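Local coordinates for protein A151R (African swine fever virus Georgia 2007/1, PDB 7CMA) that binds a zinc ion and is a non-structural viral protein whose biochemical role is not firmly established, at residues A[137-140]-A[141-144]; A[118-121]-A[122-126]; A[84-87]-A[88-91]; A[101-105]-A[106-110]. All blocks are in the same frame, centred on the assembly; numbering follows the deposited sequence.

Contact 1 (A[137-140]-A[141-144]); sequences IWCT and KCTS. With ZN (zinc ion), chain C.
Cys139 SG is gripped from several directions: it binds the zinc ion at 2.4 Å and also takes two weak hydrogen bonds from the chain that follows it. Lys141 N reaches Cys139 SG at 3.5 Å, and Cys142 N reaches the same sulfur at 3.7 Å. Two backbone N-H groups therefore face one thiolate and probably take up part of the negative charge that a zinc-bound sulfur carries. Cys139 and Cys142 bring their sulfurs to the metal by different torsions. In Cys139 the SG stands anti to the backbone N (chi1 171°), while in Cys142 it is tucked between the backbone N and the carbonyl carbon (chi1 61°). Cys142 SG completes the pair at 2.3 Å from the zinc, and the two sulfurs, Cys139 SG and Cys142 SG, end up 3.6 Å apart. Thr143 N donates to Cys139 O at 2.9 Å and closes the loop. The CB of Lys141 lies alongside Cys139 SG at 3.7 Å, while the far end of its chain leads away. Thr143 OG1 comes obliquely to the Trp138 ring and hydrogen-bonds to Thr110 OG1, while Trp138 NE1 is bonded to Ile131 O and its ring stacks with Phe132. His109 and Cys116 complete the metal's shell. A CxxC turn whose following N-H groups lean weakly on the first sulfur resembles a zinc knuckle, and here it supplies two of the four ligands of a site built from three cysteines and one histidine.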
# COMPACT_ATOMS: atom_id res chain seq x y z
N ILE A 137 17.90 7.28 14.54
CA ILE A 137 19.36 7.33 14.82
C ILE A 137 20.07 6.20 14.08
O ILE A 137 21.30 6.15 14.17
CB ILE A 137 19.58 7.23 16.34
CG1 ILE A 137 19.25 5.85 16.90
CG2 ILE A 137 18.80 8.32 17.06
CD1 ILE A 137 19.44 5.74 18.38
N TRP A 138 19.34 5.38 13.33
CA TRP A 138 19.93 4.16 12.71
C TRP A 138 20.33 4.36 11.24
O TRP A 138 19.54 4.94 10.50
CB TRP A 138 19.01 2.96 12.95
CG TRP A 138 18.95 2.63 14.40
CD1 TRP A 138 18.00 3.00 15.30
CD2 TRP A 138 19.95 1.91 15.14
NE1 TRP A 138 18.32 2.55 16.54
CE2 TRP A 138 19.51 1.88 16.48
CE3 TRP A 138 21.15 1.28 14.80
CZ2 TRP A 138 20.25 1.25 17.47
CZ3 TRP A 138 21.87 0.65 15.78
CH2 TRP A 138 21.43 0.65 17.10
N CYS A 139 21.51 3.87 10.86
CA CYS A 139 22.04 4.00 9.47
C CYS A 139 21.11 3.28 8.50
O CYS A 139 20.88 2.09 8.69
CB CYS A 139 23.45 3.44 9.42
SG CYS A 139 24.17 3.26 7.77
N THR A 140 20.63 3.98 7.47
CA THR A 140 19.64 3.40 6.53
C THR A 140 20.31 2.48 5.52
O THR A 140 19.58 1.83 4.76
CB THR A 140 18.91 4.52 5.79
OG1 THR A 140 19.88 5.20 5.00
CG2 THR A 140 18.22 5.49 6.72
N LYS A 141 21.63 2.45 5.50
CA LYS A 141 22.38 1.61 4.54
C LYS A 141 22.57 0.21 5.12
O LYS A 141 22.44 -0.75 4.37
CB LYS A 141 23.74 2.23 4.23
CG LYS A 141 23.70 3.67 3.72
CD LYS A 141 24.97 4.07 3.03
CE LYS A 141 25.96 2.93 2.90
NZ LYS A 141 27.15 3.32 2.10
N CYS A 142 22.85 0.10 6.41
CA CYS A 142 23.13 -1.22 7.01
C CYS A 142 21.99 -1.69 7.92
O CYS A 142 21.97 -2.87 8.25
CB CYS A 142 24.43 -1.19 7.80
SG CYS A 142 24.46 -0.03 9.19
N THR A 143 21.09 -0.79 8.31
CA THR A 143 20.03 -1.18 9.27
C THR A 143 18.65 -0.97 8.64
O THR A 143 18.30 0.18 8.35
CB THR A 143 20.23 -0.50 10.63
OG1 THR A 143 21.61 -0.53 10.99
CG2 THR A 143 19.39 -1.11 11.73
N SER A 144 17.93 -2.07 8.43
CA SER A 144 16.57 -1.98 7.86
C SER A 144 15.55 -2.44 8.90
O SER A 144 15.91 -3.25 9.75
CB SER A 144 16.44 -2.80 6.62
OG SER A 144 16.65 -4.17 6.91
ZN ZN C . 25.77 1.65 8.40

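Contact 2 (A[118-121]-A[122-126]); sequences KDFW and NVSTS
Asp119 and Asn122 are brought together by complementary torsions: the carboxylate of Asp119 swings anti to its own N (chi1 -162°), and the amide of Asn122 lies beside its N, opposite the carbonyl carbon (chi1 -72°). Asn122 ND2 can then donate to Asp119 OD1 at 3.1 Å, meeting that oxygen from above the carboxylate plane, with a moderately bent N-H. The same ND2 sits in plane at the edge of the Trp121 ring, 3.6 Å from Trp121 CE3, and the amide stands nearly upright to the indole. Asp119 occupies the N-cap position, yet its side chain makes no capping bond. Its carbonyl opens the helical bonding: Asp119 O accepts from Asn122 N at 3.0 Å and from Val123 N, also at 3.0 Å. At the far end of the turn, Ser124 CB sits 4.0 Å from the centroid of the Phe120 ring, almost on the ring normal, a CH-pi contact over one face. Ser124 OG is hydrogen-bonded to Gln100 OE1. Helix 120-123 is a single turn, laid by Phe120 and Val123 against Tyr102 of strand 99-104, and it runs on into strand 125-127, where Thr125 pairs with Ile101.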
# COMPACT_ATOMS: atom_id res chain seq x y z
N LYS A 118 34.39 -1.67 9.66
CA LYS A 118 35.44 -2.72 9.54
C LYS A 118 35.87 -3.17 10.95
O LYS A 118 35.61 -2.42 11.90
CB LYS A 118 36.62 -2.20 8.71
CG LYS A 118 37.41 -1.06 9.34
CD LYS A 118 38.91 -1.20 9.18
CE LYS A 118 39.67 -1.03 10.47
NZ LYS A 118 40.76 -2.03 10.61
N ASP A 119 36.31 -4.42 11.08
CA ASP A 119 36.58 -5.09 12.38
C ASP A 119 35.38 -4.86 13.31
O ASP A 119 35.59 -4.80 14.54
CB ASP A 119 37.88 -4.58 13.00
CG ASP A 119 38.45 -5.49 14.08
OD1 ASP A 119 38.28 -6.72 13.96
OD2 ASP A 119 39.08 -4.97 15.02
N PHE A 120 34.18 -4.78 12.74
CA PHE A 120 32.91 -4.49 13.47
C PHE A 120 32.80 -5.42 14.68
O PHE A 120 32.45 -4.94 15.78
CB PHE A 120 31.71 -4.66 12.53
CG PHE A 120 30.37 -4.43 13.18
CD1 PHE A 120 29.92 -3.15 13.45
CD2 PHE A 120 29.57 -5.50 13.54
CE1 PHE A 120 28.69 -2.94 14.04
CE2 PHE A 120 28.34 -5.29 14.15
CZ PHE A 120 27.90 -4.01 14.39
N TRP A 121 33.11 -6.70 14.49
CA TRP A 121 32.88 -7.76 15.52
C TRP A 121 33.65 -7.42 16.80
O TRP A 121 33.24 -7.89 17.87
CB TRP A 121 33.26 -9.14 14.98
CG TRP A 121 32.75 -10.28 15.81
CD1 TRP A 121 31.48 -10.76 15.86
CD2 TRP A 121 33.50 -11.03 16.79
NE1 TRP A 121 31.38 -11.78 16.77
CE2 TRP A 121 32.61 -11.97 17.35
CE3 TRP A 121 34.83 -11.03 17.22
CZ2 TRP A 121 33.01 -12.89 18.32
CZ3 TRP A 121 35.22 -11.93 18.18
CH2 TRP A 121 34.32 -12.84 18.73
N ASN A 122 34.72 -6.63 16.69
CA ASN A 122 35.67 -6.39 17.81
C ASN A 122 35.55 -4.94 18.28
O ASN A 122 35.82 -4.68 19.47
CB ASN A 122 37.11 -6.74 17.42
CG ASN A 122 37.33 -8.23 17.31
OD1 ASN A 122 37.43 -8.93 18.31
ND2 ASN A 122 37.38 -8.73 16.08
N VAL A 123 35.05 -4.04 17.42
CA VAL A 123 34.95 -2.58 17.71
C VAL A 123 33.52 -2.25 18.17
O VAL A 123 33.32 -1.15 18.72
CB VAL A 123 35.37 -1.73 16.49
CG1 VAL A 123 34.21 -1.51 15.53
CG2 VAL A 123 35.98 -0.41 16.91
N SER A 124 32.61 -3.23 18.09
CA SER A 124 31.16 -3.06 18.40
C SER A 124 30.91 -3.27 19.90
O SER A 124 31.79 -3.86 20.56
CB SER A 124 30.32 -4.01 17.57
OG SER A 124 30.51 -5.35 17.98
N THR A 125 29.72 -2.90 20.38
CA THR A 125 29.27 -3.12 21.78
C THR A 125 27.93 -3.87 21.77
O THR A 125 27.05 -3.49 20.98
CB THR A 125 29.17 -1.79 22.53
OG1 THR A 125 30.45 -1.17 22.44
CG2 THR A 125 28.77 -1.96 23.98
N SER A 126 27.81 -4.89 22.62
CA SER A 126 26.56 -5.67 22.83
C SER A 126 25.58 -4.83 23.65
O SER A 126 25.92 -4.46 24.77
CB SER A 126 26.86 -6.98 23.51
OG SER A 126 26.02 -8.00 23.00

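Contact 3 (A[84-87]-A[88-91]); sequences IKNP and QNNK
Asn86 faces Asn89 and Asn90 across a tight turn, with both its carbonyl and its side chain engaged. The side chain leaves with CG anti to the backbone N (chi1 -172°), while that of Asn89 has CG beside its N and opposite the carbonyl carbon (chi1 -58°). These torsions carry the two amides toward each other, their planes close to perpendicular at 78°. Asn89 ND2 approaches Asn86 OD1 at 3.0 Å, but the N-H is turned well off line, which leaves the bond weak. Asn89 CB packs beside the other branch of the same amide, 3.6 Å from Asn86 ND2. Asn90 brings its amide beside Asn86: its ND2 lies 3.7 Å from Asn86 CB, while its polar ends are used beyond the turn, OD1 by Thr35 OG1 and ND2 by Trp82 O. These bonds probably fix the rotation of this buried amide.

Asn86 O itself takes two backbone donors. Asn89 N, 3.2 Å from Asn86 O, points its N-H almost straight at the oxygen, but from above the carbonyl plane; Asn90 N, at 3.1 Å from Asn86 O, lies close to the line of the C=O bond. Pro87 and Gln88 fill the corner positions with backbone angles near those of a type I beta turn. Such a turn, with its bond from the fourth residue to the first, here links helix 72-84 to strand 90-94, an outermost strand, within this chain, of an antiparallel sheet.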
# COMPACT_ATOMS: atom_id res chain seq x y z
N ILE A 84 -2.84 -4.16 18.76
CA ILE A 84 -3.83 -3.31 18.05
C ILE A 84 -4.67 -2.54 19.08
O ILE A 84 -5.23 -1.49 18.70
CB ILE A 84 -4.71 -4.15 17.11
CG1 ILE A 84 -5.34 -3.29 16.01
CG2 ILE A 84 -5.75 -4.94 17.89
CD1 ILE A 84 -4.34 -2.49 15.20
N LYS A 85 -4.67 -2.99 20.34
CA LYS A 85 -5.43 -2.36 21.46
C LYS A 85 -4.76 -1.03 21.85
O LYS A 85 -5.46 -0.13 22.36
CB LYS A 85 -5.50 -3.30 22.66
CG LYS A 85 -6.50 -4.45 22.54
CD LYS A 85 -7.59 -4.20 21.52
CE LYS A 85 -8.49 -5.41 21.31
NZ LYS A 85 -7.80 -6.48 20.55
N ASN A 86 -3.45 -0.94 21.67
CA ASN A 86 -2.64 0.21 22.15
C ASN A 86 -1.43 0.38 21.23
O ASN A 86 -0.29 0.22 21.66
CB ASN A 86 -2.23 0.02 23.61
CG ASN A 86 -1.57 1.26 24.19
OD1 ASN A 86 -1.57 2.31 23.57
ND2 ASN A 86 -0.97 1.11 25.36
N PRO A 87 -1.64 0.65 19.92
CA PRO A 87 -0.61 0.43 18.91
C PRO A 87 0.56 1.41 19.01
O PRO A 87 1.58 1.16 18.39
CB PRO A 87 -1.37 0.62 17.58
CG PRO A 87 -2.52 1.54 17.93
CD PRO A 87 -2.90 1.17 19.36
N GLN A 88 0.39 2.51 19.75
CA GLN A 88 1.39 3.61 19.86
C GLN A 88 2.40 3.28 20.97
O GLN A 88 3.37 4.04 21.11
CB GLN A 88 0.69 4.94 20.15
CG GLN A 88 0.89 5.98 19.05
CD GLN A 88 -0.39 6.33 18.34
OE1 GLN A 88 -0.44 7.25 17.52
NE2 GLN A 88 -1.44 5.59 18.64
N ASN A 89 2.12 2.27 21.80
CA ASN A 89 2.94 2.00 23.01
C ASN A 89 3.37 0.53 23.04
O ASN A 89 4.32 0.23 23.77
CB ASN A 89 2.20 2.40 24.29
CG ASN A 89 1.80 3.86 24.29
OD1 ASN A 89 2.60 4.72 23.92
ND2 ASN A 89 0.55 4.13 24.60
N ASN A 90 2.68 -0.34 22.30
CA ASN A 90 2.89 -1.81 22.35
C ASN A 90 3.73 -2.24 21.14
O ASN A 90 3.21 -2.21 20.00
CB ASN A 90 1.58 -2.58 22.43
CG ASN A 90 0.91 -2.47 23.79
OD1 ASN A 90 1.48 -1.91 24.72
ND2 ASN A 90 -0.24 -3.12 23.93
N LYS A 91 4.99 -2.60 21.39
CA LYS A 91 5.93 -3.05 20.33
C LYS A 91 6.52 -4.39 20.74
O LYS A 91 6.49 -4.70 21.94
CB LYS A 91 7.02 -2.00 20.11
CG LYS A 91 6.53 -0.68 19.55
CD LYS A 91 7.66 0.23 19.13
CE LYS A 91 7.19 1.64 18.82
NZ LYS A 91 8.32 2.49 18.36

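Contact 4 (A[101-105]-A[106-110]); sequences IYFEN and DLYHT. With ZN (zinc ion), chain C.
A beta hairpin, strand 99-104 turning into strand 107-109 through a type I' turn from Glu104 to Leu107, carries the histidine of the zinc site. Tyr102 and His109 form a hydrogen-bonded antiparallel pair, with His109 N 2.9 Å from Tyr102 O. Next to the turn, Glu104 N donates almost straight to Leu107 O at 3.0 Å. On the face bearing Phe103 and Tyr108 the rings meet obliquely, planes 53° apart: Phe103 CD1 lies over one face of the Tyr108 ring, toward its rim, 3.7 Å from Tyr108 CE1. Ile101 CD1 adds an apolar touch to Tyr108 CD2 at 4.0 Å. His109 lies on the other face, with Tyr102, Glu104 and Leu107. Its CG sits beside the backbone N (chi1 -54°), which swings the imidazole toward the turn; ND1 meets the zinc ion at 2.2 Å and NE2 reaches Glu104 O at 3.0 Å. Glu104 O also accepts from Leu107 N, the two donors arriving from opposite faces of its plane. With NE2 donating to a turn carbonyl in its ring plane and ND1 held by the metal, the imidazole is fixed in rotation, and the hairpin backbone acts as second shell to the zinc.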
# COMPACT_ATOMS: atom_id res chain seq x y z
N ILE A 101 26.35 -3.15 18.14
CA ILE A 101 26.14 -1.82 17.51
C ILE A 101 27.43 -1.01 17.64
O ILE A 101 28.24 -1.31 18.54
CB ILE A 101 24.94 -1.08 18.14
CG1 ILE A 101 25.23 -0.63 19.57
CG2 ILE A 101 23.69 -1.95 18.07
CD1 ILE A 101 24.46 0.61 19.99
N TYR A 102 27.67 -0.10 16.69
CA TYR A 102 28.85 0.79 16.67
C TYR A 102 28.42 2.17 16.19
O TYR A 102 27.69 2.26 15.18
CB TYR A 102 29.95 0.21 15.78
CG TYR A 102 31.22 1.02 15.74
CD1 TYR A 102 32.03 1.12 16.86
CD2 TYR A 102 31.57 1.74 14.62
CE1 TYR A 102 33.19 1.88 16.85
CE2 TYR A 102 32.73 2.51 14.59
CZ TYR A 102 33.54 2.57 15.70
OH TYR A 102 34.68 3.32 15.67
N PHE A 103 28.86 3.22 16.89
CA PHE A 103 28.58 4.64 16.53
C PHE A 103 29.67 5.14 15.59
O PHE A 103 30.86 4.97 15.91
CB PHE A 103 28.51 5.51 17.78
CG PHE A 103 28.32 6.98 17.49
CD1 PHE A 103 27.12 7.44 16.96
CD2 PHE A 103 29.39 7.86 17.56
CE1 PHE A 103 26.96 8.77 16.62
CE2 PHE A 103 29.22 9.19 17.22
CZ PHE A 103 28.01 9.65 16.75
N GLU A 104 29.27 5.85 14.53
CA GLU A 104 30.19 6.49 13.55
C GLU A 104 29.39 7.44 12.64
O GLU A 104 28.28 7.05 12.21
CB GLU A 104 30.91 5.43 12.72
CG GLU A 104 32.34 5.80 12.38
CD GLU A 104 33.01 4.90 11.35
OE1 GLU A 104 33.72 3.96 11.77
OE2 GLU A 104 32.84 5.15 10.14
N ASN A 105 29.91 8.64 12.41
CA ASN A 105 29.33 9.65 11.48
C ASN A 105 27.87 9.92 11.88
O ASN A 105 27.02 10.07 10.97
CB ASN A 105 29.45 9.21 10.03
CG ASN A 105 29.75 10.36 9.09
OD1 ASN A 105 29.60 11.52 9.46
ND2 ASN A 105 30.18 10.04 7.88
N ASP A 106 27.61 10.13 13.18
CA ASP A 106 26.30 10.58 13.72
C ASP A 106 25.22 9.56 13.35
O ASP A 106 24.04 9.95 13.29
CB ASP A 106 25.93 11.97 13.20
CG ASP A 106 26.67 13.10 13.89
OD1 ASP A 106 27.21 12.86 15.00
OD2 ASP A 106 26.72 14.20 13.31
N LEU A 107 25.62 8.31 13.11
CA LEU A 107 24.69 7.18 12.84
C LEU A 107 25.12 5.96 13.66
O LEU A 107 26.31 5.87 13.99
CB LEU A 107 24.68 6.88 11.34
CG LEU A 107 23.86 7.84 10.48
CD1 LEU A 107 24.03 7.53 9.00
CD2 LEU A 107 22.39 7.78 10.86
N TYR A 108 24.16 5.13 14.08
CA TYR A 108 24.42 3.85 14.77
C TYR A 108 24.29 2.71 13.75
O TYR A 108 23.43 2.81 12.86
CB TYR A 108 23.47 3.69 15.96
CG TYR A 108 23.73 4.64 17.11
CD1 TYR A 108 23.32 5.96 17.05
CD2 TYR A 108 24.46 4.24 18.22
CE1 TYR A 108 23.61 6.86 18.07
CE2 TYR A 108 24.73 5.11 19.26
CZ TYR A 108 24.29 6.42 19.19
OH TYR A 108 24.60 7.30 20.19
N HIS A 109 25.22 1.76 13.82
CA HIS A 109 25.32 0.73 12.75
C HIS A 109 25.20 -0.70 13.26
O HIS A 109 25.67 -0.98 14.36
CB HIS A 109 26.67 0.87 12.03
CG HIS A 109 26.99 2.22 11.49
ND1 HIS A 109 26.79 2.55 10.17
CD2 HIS A 109 27.52 3.32 12.07
CE1 HIS A 109 27.16 3.80 9.97
NE2 HIS A 109 27.61 4.29 11.12
N THR A 110 24.58 -1.55 12.45
CA THR A 110 24.48 -3.00 12.75
C THR A 110 25.39 -3.78 11.79
O THR A 110 25.68 -4.96 12.09
CB THR A 110 23.02 -3.48 12.63
OG1 THR A 110 22.54 -3.03 11.37
CG2 THR A 110 22.13 -2.96 13.74
ZN ZN C . 25.77 1.65 8.40

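Overall arrangement
Contacts 1 and 4 share the zinc ion: 101-110 brings one ligand, 137-144 brings two, and Cys116, just ahead of contact 2, brings the last. Their centres lie about 9 Å apart, and Cys139 N of contact 1 approaches Tyr108 O of contact 4 at 3.0 Å, a probable hydrogen bond that ties the CxxC loop to the hairpin. Contact 2, its centre about 11 Å from that of contact 4, packs on the hairpin's end, with Phe120 CZ 3.3 Å from Thr110 O. The Phe120 side chain stays about 8 Å from the metal. Contact 3 stands apart in the five-stranded-sheet region, its centre about 24 Å from the centre of contact 1 and about 33 Å from that of contact 2.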